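Local coordinates for SCO1 protein homolog (Bacillus subtilis, PDB 1XZO), which is needed to insert copper into the active site of cytochrome c oxidase and may also act in copper homeostasis or redox signalling, at residues 8-13 with 145-150. Sequence-based numbering, arbitrary orientation.
Sequences PLNYEV and DGKVLK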
# COMPACT_ATOMS: atom_id res chain seq x y z
N PRO A 8 -14.53 -0.18 -12.34
CA PRO A 8 -13.27 -0.73 -11.83
C PRO A 8 -12.15 -0.68 -12.85
O PRO A 8 -12.37 -0.83 -14.06
CB PRO A 8 -13.65 -2.17 -11.45
CG PRO A 8 -14.82 -2.51 -12.28
CD PRO A 8 -15.54 -1.24 -12.41
N LEU A 9 -10.96 -0.37 -12.34
CA LEU A 9 -9.80 -0.07 -13.14
C LEU A 9 -9.35 -1.31 -13.87
O LEU A 9 -8.93 -1.24 -15.00
CB LEU A 9 -8.67 0.41 -12.27
CG LEU A 9 -8.84 1.81 -11.64
CD1 LEU A 9 -7.66 2.10 -10.84
CD2 LEU A 9 -8.98 2.79 -12.76
N ASN A 10 -9.53 -2.41 -13.18
CA ASN A 10 -9.22 -3.75 -13.64
C ASN A 10 -7.76 -3.93 -14.06
O ASN A 10 -7.51 -4.78 -14.91
CB ASN A 10 -10.21 -4.19 -14.76
CG ASN A 10 -11.61 -4.61 -14.22
OD1 ASN A 10 -12.58 -4.72 -15.00
ND2 ASN A 10 -11.73 -4.82 -12.90
N TYR A 11 -6.80 -3.27 -13.42
CA TYR A 11 -5.40 -3.55 -13.77
C TYR A 11 -4.93 -4.82 -13.13
O TYR A 11 -5.44 -5.28 -12.12
CB TYR A 11 -4.38 -2.50 -13.42
CG TYR A 11 -4.75 -1.05 -13.68
CD1 TYR A 11 -4.45 -0.10 -12.71
CD2 TYR A 11 -5.41 -0.62 -14.88
CE1 TYR A 11 -4.70 1.23 -12.90
CE2 TYR A 11 -5.69 0.78 -15.05
CZ TYR A 11 -5.32 1.66 -14.05
OH TYR A 11 -5.53 3.02 -14.08
N GLU A 12 -4.03 -5.51 -13.80
CA GLU A 12 -3.58 -6.83 -13.32
C GLU A 12 -2.29 -6.66 -12.56
O GLU A 12 -1.31 -6.19 -13.08
CB GLU A 12 -3.34 -7.79 -14.51
CG GLU A 12 -4.62 -8.29 -15.15
CD GLU A 12 -5.33 -7.29 -16.09
OE1 GLU A 12 -5.21 -6.03 -15.92
OE2 GLU A 12 -6.05 -7.75 -17.02
N VAL A 13 -2.31 -6.99 -11.28
CA VAL A 13 -1.09 -6.89 -10.48
C VAL A 13 -0.11 -8.00 -10.93
O VAL A 13 -0.55 -9.07 -11.14
CB VAL A 13 -1.34 -7.03 -9.00
CG1 VAL A 13 -0.07 -6.93 -8.24
CG2 VAL A 13 -2.26 -5.82 -8.50
N ASP A 145 -8.71 -11.59 -6.53
CA ASP A 145 -8.11 -12.26 -7.67
C ASP A 145 -7.03 -11.40 -8.31
O ASP A 145 -6.62 -11.58 -9.44
CB ASP A 145 -9.26 -12.67 -8.58
CG ASP A 145 -10.03 -13.88 -7.98
OD1 ASP A 145 -11.27 -13.80 -7.76
OD2 ASP A 145 -9.46 -14.95 -7.63
N GLY A 146 -6.51 -10.44 -7.54
CA GLY A 146 -5.39 -9.69 -7.95
C GLY A 146 -5.56 -8.63 -8.99
O GLY A 146 -4.58 -8.16 -9.57
N LYS A 147 -6.76 -8.10 -9.12
CA LYS A 147 -6.95 -6.95 -10.02
C LYS A 147 -7.08 -5.63 -9.23
O LYS A 147 -7.75 -5.62 -8.19
CB LYS A 147 -8.19 -7.13 -10.84
CG LYS A 147 -8.00 -8.03 -12.05
CD LYS A 147 -9.00 -7.63 -13.20
CE LYS A 147 -8.49 -7.94 -14.64
NZ LYS A 147 -9.68 -8.28 -15.59
N VAL A 148 -6.46 -4.59 -9.73
CA VAL A 148 -6.63 -3.22 -9.12
C VAL A 148 -8.05 -2.72 -9.52
O VAL A 148 -8.41 -2.69 -10.70
CB VAL A 148 -5.60 -2.26 -9.55
CG1 VAL A 148 -5.71 -0.96 -8.79
CG2 VAL A 148 -4.20 -2.87 -9.37
N LEU A 149 -8.85 -2.36 -8.52
CA LEU A 149 -10.24 -1.97 -8.77
C LEU A 149 -10.47 -0.46 -8.69
O LEU A 149 -11.22 0.06 -9.50
CB LEU A 149 -11.12 -2.61 -7.74
CG LEU A 149 -11.00 -4.09 -7.61
CD1 LEU A 149 -11.87 -4.48 -6.44
CD2 LEU A 149 -11.42 -4.75 -8.90
N LYS A 150 -9.70 0.23 -7.83
CA LYS A 150 -9.86 1.65 -7.56
C LYS A 150 -8.58 2.26 -7.05
O LYS A 150 -7.74 1.58 -6.40
CB LYS A 150 -11.03 1.86 -6.54
CG LYS A 150 -12.09 2.83 -7.02
CD LYS A 150 -13.27 2.08 -7.63
CE LYS A 150 -13.78 2.77 -8.90
NZ LYS A 150 -14.43 4.12 -8.67
O HOH W 1 -2.95 -10.03 -10.70
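Asn10 and Tyr11 both face Val148, which makes a G1 beta bulge, with Asn10 at positive phi (57°). Val148 N donates to Tyr11 O at 2.7 Å, while the return bond from Tyr11 N to Val148 O is weak. Before the bulge, Leu9 N reaches Leu149 O (2.9 Å) from above the carbonyl plane; beyond it, Val13 N meets Gly146 O almost head-on, and a water bridges Gly146 O and Val13 O. Lys147 runs up beside Glu12, both side chains pointing the same way; its CD packs against Asn10 CB and ND2, and its CE lies 3.3 Å from Asn10 O and close to the Glu12 carboxylate. The salt bridge there is long, Lys147 NZ lying 3.9 Å from Glu12 OE2. Shortened to an alanine here, the side chain would probably leave Glu12 without this charge partner and open a gap beside the Asn10 amide. Val148 CG2, anti to its own carbonyl carbon, meets Val13 CG2 at 3.6 Å, and Val148 CB lies obliquely against the Tyr11 ring, one face of which is covered by Leu9 CB. Strand 11-12 is outermost in the central sheet of the thioredoxin-like fold, antiparallel to 147-153, with Val13 and Val148 packed against helix 109-120 and strand 138-142.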